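Local coordinates for alpha-toxin (Clostridium novyi, PDB 2VK9), which belongs to the large clostridial toxins and is represented here by its catalytic domain, a GT-A-type fold that carries a helical N-terminal region, at residues E44-L49 against C485-F490; E406-I411 against N493-L498. All coordinates share one frame; numbering follows the deposited sequence.

Contact 1: residues E44-L49 against C485-F490; sequences EIYSKL and CDTYHF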
loop_
_atom_site.group_PDB
_atom_site.type_symbol
_atom_site.label_atom_id
_atom_site.label_comp_id
_atom_site.label_asym_id
_atom_site.label_seq_id
_atom_site.Cartn_x
_atom_site.Cartn_y
_atom_site.Cartn_z
ATOM N N GLU A 44 -25.879 -9.869 5.803
ATOM C CA GLU A 44 -27.212 -9.263 5.851
ATOM C C GLU A 44 -27.433 -8.419 7.098
ATOM O O GLU A 44 -28.197 -7.451 7.062
ATOM C CB GLU A 44 -28.321 -10.298 5.677
ATOM C CG GLU A 44 -28.470 -10.791 4.214
ATOM C CD GLU A 44 -28.692 -9.655 3.194
ATOM O OE1 GLU A 44 -29.781 -9.038 3.212
ATOM O OE2 GLU A 44 -27.782 -9.392 2.371
ATOM N N ILE A 45 -26.758 -8.779 8.190
ATOM C CA ILE A 45 -26.700 -7.934 9.375
ATOM C C ILE A 45 -25.931 -6.663 9.037
ATOM O O ILE A 45 -26.339 -5.574 9.422
ATOM C CB ILE A 45 -26.054 -8.649 10.578
ATOM C CG1 ILE A 45 -26.855 -9.894 10.944
ATOM C CG2 ILE A 45 -25.980 -7.734 11.790
ATOM C CD1 ILE A 45 -26.146 -10.805 11.922
ATOM N N TYR A 46 -24.833 -6.787 8.300
ATOM C CA TYR A 46 -24.077 -5.598 7.919
ATOM C C TYR A 46 -24.908 -4.677 7.033
ATOM O O TYR A 46 -24.836 -3.462 7.178
ATOM C CB TYR A 46 -22.752 -5.943 7.239
ATOM C CG TYR A 46 -21.960 -4.725 6.824
ATOM C CD1 TYR A 46 -21.012 -4.164 7.669
ATOM C CD2 TYR A 46 -22.161 -4.132 5.581
ATOM C CE1 TYR A 46 -20.283 -3.047 7.291
ATOM C CE2 TYR A 46 -21.440 -3.009 5.198
ATOM C CZ TYR A 46 -20.506 -2.476 6.054
ATOM O OH TYR A 46 -19.796 -1.372 5.661
ATOM N N SER A 47 -25.691 -5.249 6.121
ATOM C CA SER A 47 -26.542 -4.446 5.246
ATOM C C SER A 47 -27.672 -3.760 6.015
ATOM O O SER A 47 -28.032 -2.623 5.700
ATOM C CB SER A 47 -27.110 -5.278 4.094
ATOM O OG SER A 47 -28.148 -6.129 4.549
ATOM N N LYS A 48 -28.224 -4.444 7.018
ATOM C CA LYS A 48 -29.271 -3.862 7.860
ATOM C C LYS A 48 -28.768 -2.715 8.732
ATOM O O LYS A 48 -29.479 -1.728 8.935
ATOM C CB LYS A 48 -29.970 -4.925 8.702
ATOM C CG LYS A 48 -31.141 -5.568 7.983
ATOM C CD LYS A 48 -31.796 -6.638 8.833
ATOM C CE LYS A 48 -32.744 -7.479 7.990
ATOM N NZ LYS A 48 -33.591 -8.366 8.851
ATOM N N LEU A 49 -27.546 -2.838 9.233
ATOM C CA LEU A 49 -26.894 -1.731 9.928
ATOM C C LEU A 49 -26.601 -0.600 8.946
ATOM O O LEU A 49 -26.599 0.572 9.318
ATOM C CB LEU A 49 -25.601 -2.197 10.597
ATOM C CG LEU A 49 -25.729 -3.175 11.763
ATOM C CD1 LEU A 49 -24.404 -3.854 12.024
ATOM C CD2 LEU A 49 -26.220 -2.456 13.006
ATOM N N CYS A 485 -12.375 2.744 6.234
ATOM C CA CYS A 485 -13.333 3.757 6.622
ATOM C C CYS A 485 -14.685 3.540 5.940
ATOM O O CYS A 485 -15.721 3.724 6.556
ATOM C CB CYS A 485 -12.774 5.132 6.279
ATOM S SG CYS A 485 -13.716 6.506 6.946
ATOM N N ASP A 486 -14.650 3.158 4.667
ATOM C CA ASP A 486 -15.832 2.732 3.913
ATOM C C ASP A 486 -16.622 1.689 4.702
ATOM O O ASP A 486 -17.824 1.825 4.900
ATOM C CB ASP A 486 -15.413 2.073 2.576
ATOM C CG ASP A 486 -15.214 3.062 1.425
ATOM O OD1 ASP A 486 -15.427 4.284 1.605
ATOM O OD2 ASP A 486 -14.854 2.593 0.308
ATOM N N THR A 487 -15.931 0.641 5.135
ATOM C CA THR A 487 -16.567 -0.503 5.755
ATOM C C THR A 487 -17.176 -0.125 7.104
ATOM O O THR A 487 -18.341 -0.426 7.376
ATOM C CB THR A 487 -15.563 -1.677 5.924
ATOM O OG1 THR A 487 -15.062 -2.071 4.643
ATOM C CG2 THR A 487 -16.227 -2.879 6.581
ATOM N N TYR A 488 -16.388 0.555 7.925
ATOM C CA TYR A 488 -16.761 0.833 9.299
ATOM C C TYR A 488 -17.874 1.878 9.417
ATOM O O TYR A 488 -18.681 1.829 10.352
ATOM C CB TYR A 488 -15.515 1.240 10.089
ATOM C CG TYR A 488 -15.717 1.479 11.570
ATOM C CD1 TYR A 488 -15.855 0.417 12.470
ATOM C CD2 TYR A 488 -15.738 2.778 12.077
ATOM C CE1 TYR A 488 -16.026 0.654 13.840
ATOM C CE2 TYR A 488 -15.906 3.024 13.434
ATOM C CZ TYR A 488 -16.044 1.965 14.307
ATOM O OH TYR A 488 -16.209 2.250 15.645
ATOM N N HIS A 489 -17.920 2.808 8.463
ATOM C CA HIS A 489 -18.918 3.878 8.468
ATOM C C HIS A 489 -20.053 3.656 7.469
ATOM O O HIS A 489 -20.817 4.585 7.182
ATOM C CB HIS A 489 -18.267 5.254 8.238
ATOM C CG HIS A 489 -17.534 5.792 9.432
ATOM N ND1 HIS A 489 -16.481 6.675 9.322
ATOM C CD2 HIS A 489 -17.690 5.559 10.759
ATOM C CE1 HIS A 489 -16.024 6.968 10.527
ATOM N NE2 HIS A 489 -16.742 6.305 11.417
ATOM N N PHE A 490 -20.165 2.438 6.945
ATOM C CA PHE A 490 -21.261 2.062 6.048
ATOM C C PHE A 490 -21.397 2.911 4.782
ATOM O O PHE A 490 -22.498 3.086 4.270
ATOM C CB PHE A 490 -22.589 2.078 6.794
ATOM C CG PHE A 490 -22.562 1.351 8.091
ATOM C CD1 PHE A 490 -22.451 2.046 9.283
ATOM C CD2 PHE A 490 -22.663 -0.035 8.125
ATOM C CE1 PHE A 490 -22.434 1.374 10.494
ATOM C CE2 PHE A 490 -22.638 -0.714 9.334
ATOM C CZ PHE A 490 -22.528 -0.008 10.522
#
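Leu49 and Phe490 bring the two backbones nearest, with CA atoms 7.8 Å apart, where helix 42-62 passes the end of helix 477-488. Phe490 follows that end with left-handed backbone angles, and its ring returns toward helix 42-62. Tyr46 reaches the other way: CG stands anti to the backbone N (chi1 179°), which sends the phenol out from its helix until OH is placed to donate a hydrogen bond to Thr487 O. The carbonyl oxygen lies at the ring's edge, in its plane; the modelled length is improbably short and not to be trusted at this resolution. Thr487 O also takes a weak bond from Phe490 N, while Thr487 OG1 turns to Thr397 and Asn400 of helix 396-422.

Beside the bond, Phe490 CD2 lies over one face of the Tyr46 ring, 3.9 Å from Tyr46 CZ. Centroids of the two rings are 5.3 Å apart and their planes meet at 40°, neither stacked nor T-shaped. Leu49 covers one face of the Phe490 ring: its O stands 4.0 Å above the ring centre, and Leu49 CB comes within 3.5 Å of Phe490 CE2. Leu83 of helix 69-90 also packs on Phe490. This is a buried helix-to-helix-end interface with an oblique aromatic pair and a phenol-to-carbonyl bond of doubtful length, joining the N-terminal helical region of the toxin to the C-terminal end of helix 477-488.

Contact 2: residues E406-I411 against N493-L498; sequences ENRYEI and NTFDML
Thr494 O is approached by two donors from helix 396-422: Gln404 NE2, which makes a hydrogen bond, and Arg408 NH2, whose bond is weak at 3.4 Å, with an N-H...O angle of 136°. The oxygen lies at the edge of the Arg408 guanidinium, near its plane. An extended chain from CG to NE carries that group away from the helix to the loop. Other bonds fix its rotation: Arg408 NE donates to Gln404 OE1, one turn earlier on the helix, and Arg408 NH1 to Phe473 O.

Phe495 CD2 lies 3.6 Å above one face of the Arg408 guanidinium, displaced from its centre toward the rim. The two side chains run past each other in opposite directions and their planes are 53° apart, so the ring leans over the cation and is not stacked flat on it. Farther round the same ring, Phe495 CZ touches Ile411 CD1 at 4.0 Å, the methyl lying in the ring plane at its edge.

Asn407 and Asn493 stack amide on amide, their planes only 14° apart and their CG atoms 3.8 Å from each other. Asn407 reaches this position with CG anti to its own N. Asn493 OD1 is bound to Ser403 OG, one turn before Asn407. On the loop side, Thr494 OG1 accepts from Asp496 N at 2.7 Å in an ST turn, which shapes the backbone around Phe495. A buried arginine thus meets the loop with its guanidinium edge at a carbonyl oxygen and one face under an aromatic carbon; the neighbouring oxygens of Thr494, Gln404 and Phe473 probably help stabilise its positive charge.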
loop_
_atom_site.group_PDB
_atom_site.type_symbol
_atom_site.label_atom_id
_atom_site.label_comp_id
_atom_site.label_asym_id
_atom_site.label_seq_id
_atom_site.Cartn_x
_atom_site.Cartn_y
_atom_site.Cartn_z
ATOM N N GLU A 406 -10.179 1.560 -7.995
ATOM C CA GLU A 406 -10.822 1.810 -9.285
ATOM C C GLU A 406 -11.356 3.228 -9.360
ATOM O O GLU A 406 -11.218 3.902 -10.381
ATOM C CB GLU A 406 -11.971 0.840 -9.509
ATOM C CG GLU A 406 -11.578 -0.488 -10.116
ATOM C CD GLU A 406 -12.707 -1.506 -10.063
ATOM O OE1 GLU A 406 -13.815 -1.141 -9.604
ATOM O OE2 GLU A 406 -12.491 -2.674 -10.475
ATOM N N ASN A 407 -11.959 3.670 -8.261
ATOM C CA ASN A 407 -12.500 5.018 -8.155
ATOM C C ASN A 407 -11.432 6.100 -8.295
ATOM O O ASN A 407 -11.596 7.041 -9.065
ATOM C CB ASN A 407 -13.243 5.183 -6.830
ATOM C CG ASN A 407 -13.885 6.540 -6.688
ATOM O OD1 ASN A 407 -14.812 6.880 -7.419
ATOM N ND2 ASN A 407 -13.397 7.323 -5.739
ATOM N N ARG A 408 -10.340 5.953 -7.552
ATOM C CA ARG A 408 -9.261 6.928 -7.572
ATOM C C ARG A 408 -8.531 6.981 -8.901
ATOM O O ARG A 408 -8.105 8.052 -9.328
ATOM C CB ARG A 408 -8.280 6.651 -6.446
ATOM C CG ARG A 408 -8.845 7.031 -5.119
ATOM C CD ARG A 408 -8.195 6.287 -4.017
ATOM N NE ARG A 408 -8.937 6.485 -2.781
ATOM C CZ ARG A 408 -8.539 7.258 -1.778
ATOM N NH1 ARG A 408 -7.378 7.907 -1.844
ATOM N NH2 ARG A 408 -9.304 7.366 -0.704
ATOM N N TYR A 409 -8.394 5.830 -9.551
ATOM C CA TYR A 409 -7.716 5.765 -10.835
ATOM C C TYR A 409 -8.572 6.334 -11.952
ATOM O O TYR A 409 -8.057 7.036 -12.817
ATOM C CB TYR A 409 -7.228 4.343 -11.155
ATOM C CG TYR A 409 -5.776 4.128 -10.779
ATOM C CD1 TYR A 409 -4.748 4.448 -11.675
ATOM C CD2 TYR A 409 -5.423 3.639 -9.515
ATOM C CE1 TYR A 409 -3.409 4.279 -11.329
ATOM C CE2 TYR A 409 -4.089 3.463 -9.161
ATOM C CZ TYR A 409 -3.090 3.785 -10.077
ATOM O OH TYR A 409 -1.776 3.611 -9.733
ATOM N N GLU A 410 -9.875 6.051 -11.922
ATOM C CA GLU A 410 -10.787 6.569 -12.945
ATOM C C GLU A 410 -10.856 8.095 -12.922
ATOM O O GLU A 410 -10.767 8.737 -13.968
ATOM C CB GLU A 410 -12.179 5.945 -12.839
ATOM C CG GLU A 410 -12.276 4.500 -13.367
ATOM C CD GLU A 410 -11.525 4.261 -14.697
ATOM O OE1 GLU A 410 -12.030 4.683 -15.768
ATOM O OE2 GLU A 410 -10.430 3.638 -14.672
ATOM N N ILE A 411 -10.979 8.658 -11.721
ATOM C CA ILE A 411 -10.922 10.102 -11.517
ATOM C C ILE A 411 -9.635 10.683 -12.113
ATOM O O ILE A 411 -9.696 11.623 -12.917
ATOM C CB ILE A 411 -11.081 10.473 -10.015
ATOM C CG1 ILE A 411 -12.537 10.265 -9.566
ATOM C CG2 ILE A 411 -10.651 11.913 -9.742
ATOM C CD1 ILE A 411 -12.725 10.169 -8.049
ATOM N N ASN A 493 -16.403 4.603 -1.356
ATOM C CA ASN A 493 -15.549 5.557 -2.076
ATOM C C ASN A 493 -15.217 6.847 -1.328
ATOM O O ASN A 493 -14.957 7.872 -1.962
ATOM C CB ASN A 493 -16.146 5.907 -3.446
ATOM C CG ASN A 493 -16.244 4.715 -4.352
ATOM O OD1 ASN A 493 -15.683 3.659 -4.075
ATOM N ND2 ASN A 493 -16.959 4.873 -5.451
ATOM N N THR A 494 -15.219 6.807 0.002
ATOM C CA THR A 494 -14.826 7.983 0.760
ATOM C C THR A 494 -13.336 8.235 0.609
ATOM O O THR A 494 -12.569 7.307 0.361
ATOM C CB THR A 494 -15.172 7.878 2.258
ATOM O OG1 THR A 494 -14.655 9.029 2.935
ATOM C CG2 THR A 494 -14.561 6.639 2.886
ATOM N N PHE A 495 -12.929 9.488 0.759
ATOM C CA PHE A 495 -11.510 9.808 0.842
ATOM C C PHE A 495 -11.124 9.981 2.301
ATOM O O PHE A 495 -9.993 10.341 2.613
ATOM C CB PHE A 495 -11.171 11.069 0.039
ATOM C CG PHE A 495 -11.448 10.944 -1.431
ATOM C CD1 PHE A 495 -12.660 11.366 -1.961
ATOM C CD2 PHE A 495 -10.502 10.396 -2.285
ATOM C CE1 PHE A 495 -12.928 11.242 -3.322
ATOM C CE2 PHE A 495 -10.763 10.266 -3.643
ATOM C CZ PHE A 495 -11.981 10.697 -4.164
ATOM N N ASP A 496 -12.066 9.714 3.198
ATOM C CA ASP A 496 -11.812 9.921 4.615
ATOM C C ASP A 496 -11.028 8.790 5.250
ATOM O O ASP A 496 -10.988 7.676 4.737
ATOM C CB ASP A 496 -13.107 10.191 5.383
ATOM C CG ASP A 496 -13.647 11.584 5.129
ATOM O OD1 ASP A 496 -12.858 12.560 5.196
ATOM O OD2 ASP A 496 -14.860 11.702 4.857
ATOM N N MET A 497 -10.397 9.102 6.371
ATOM C CA MET A 497 -9.569 8.149 7.082
ATOM C C MET A 497 -10.061 7.938 8.502
ATOM O O MET A 497 -10.860 8.717 9.018
ATOM C CB MET A 497 -8.115 8.596 7.054
ATOM C CG MET A 497 -7.435 8.167 5.785
ATOM S SD MET A 497 -6.105 9.249 5.251
ATOM C CE MET A 497 -6.920 10.156 3.923
ATOM N N LEU A 498 -9.563 6.885 9.133
ATOM C CA LEU A 498 -10.118 6.394 10.382
ATOM C C LEU A 498 -9.232 6.838 11.536
ATOM O O LEU A 498 -8.029 7.019 11.355
ATOM C CB LEU A 498 -10.141 4.872 10.292
ATOM C CG LEU A 498 -11.242 4.051 10.937
ATOM C CD1 LEU A 498 -12.590 4.336 10.302
ATOM C CD2 LEU A 498 -10.855 2.606 10.744
#

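Overall arrangement
Contacts 1 and 2 have centres about 17 Å apart and lie on the same side of the chain's centre. Their segments alternate along the sequence: 44-49, 406-411, 485-490, then 493-498. Helix 477-488 and the loop after it supply the second half of both, first meeting helix 42-62 and then helix 396-422. Asp486 joins the two, with OD1 3.0 Å from Thr494 N and OD2 3.0 Å from Asn493 N, and Gln404 of helix 396-422 binds both Asp486 and Thr494. Leu396, on that same helix, packs on Tyr46. The late part of the chain therefore bridges the N-terminal helical region and a long helix of the catalytic domain.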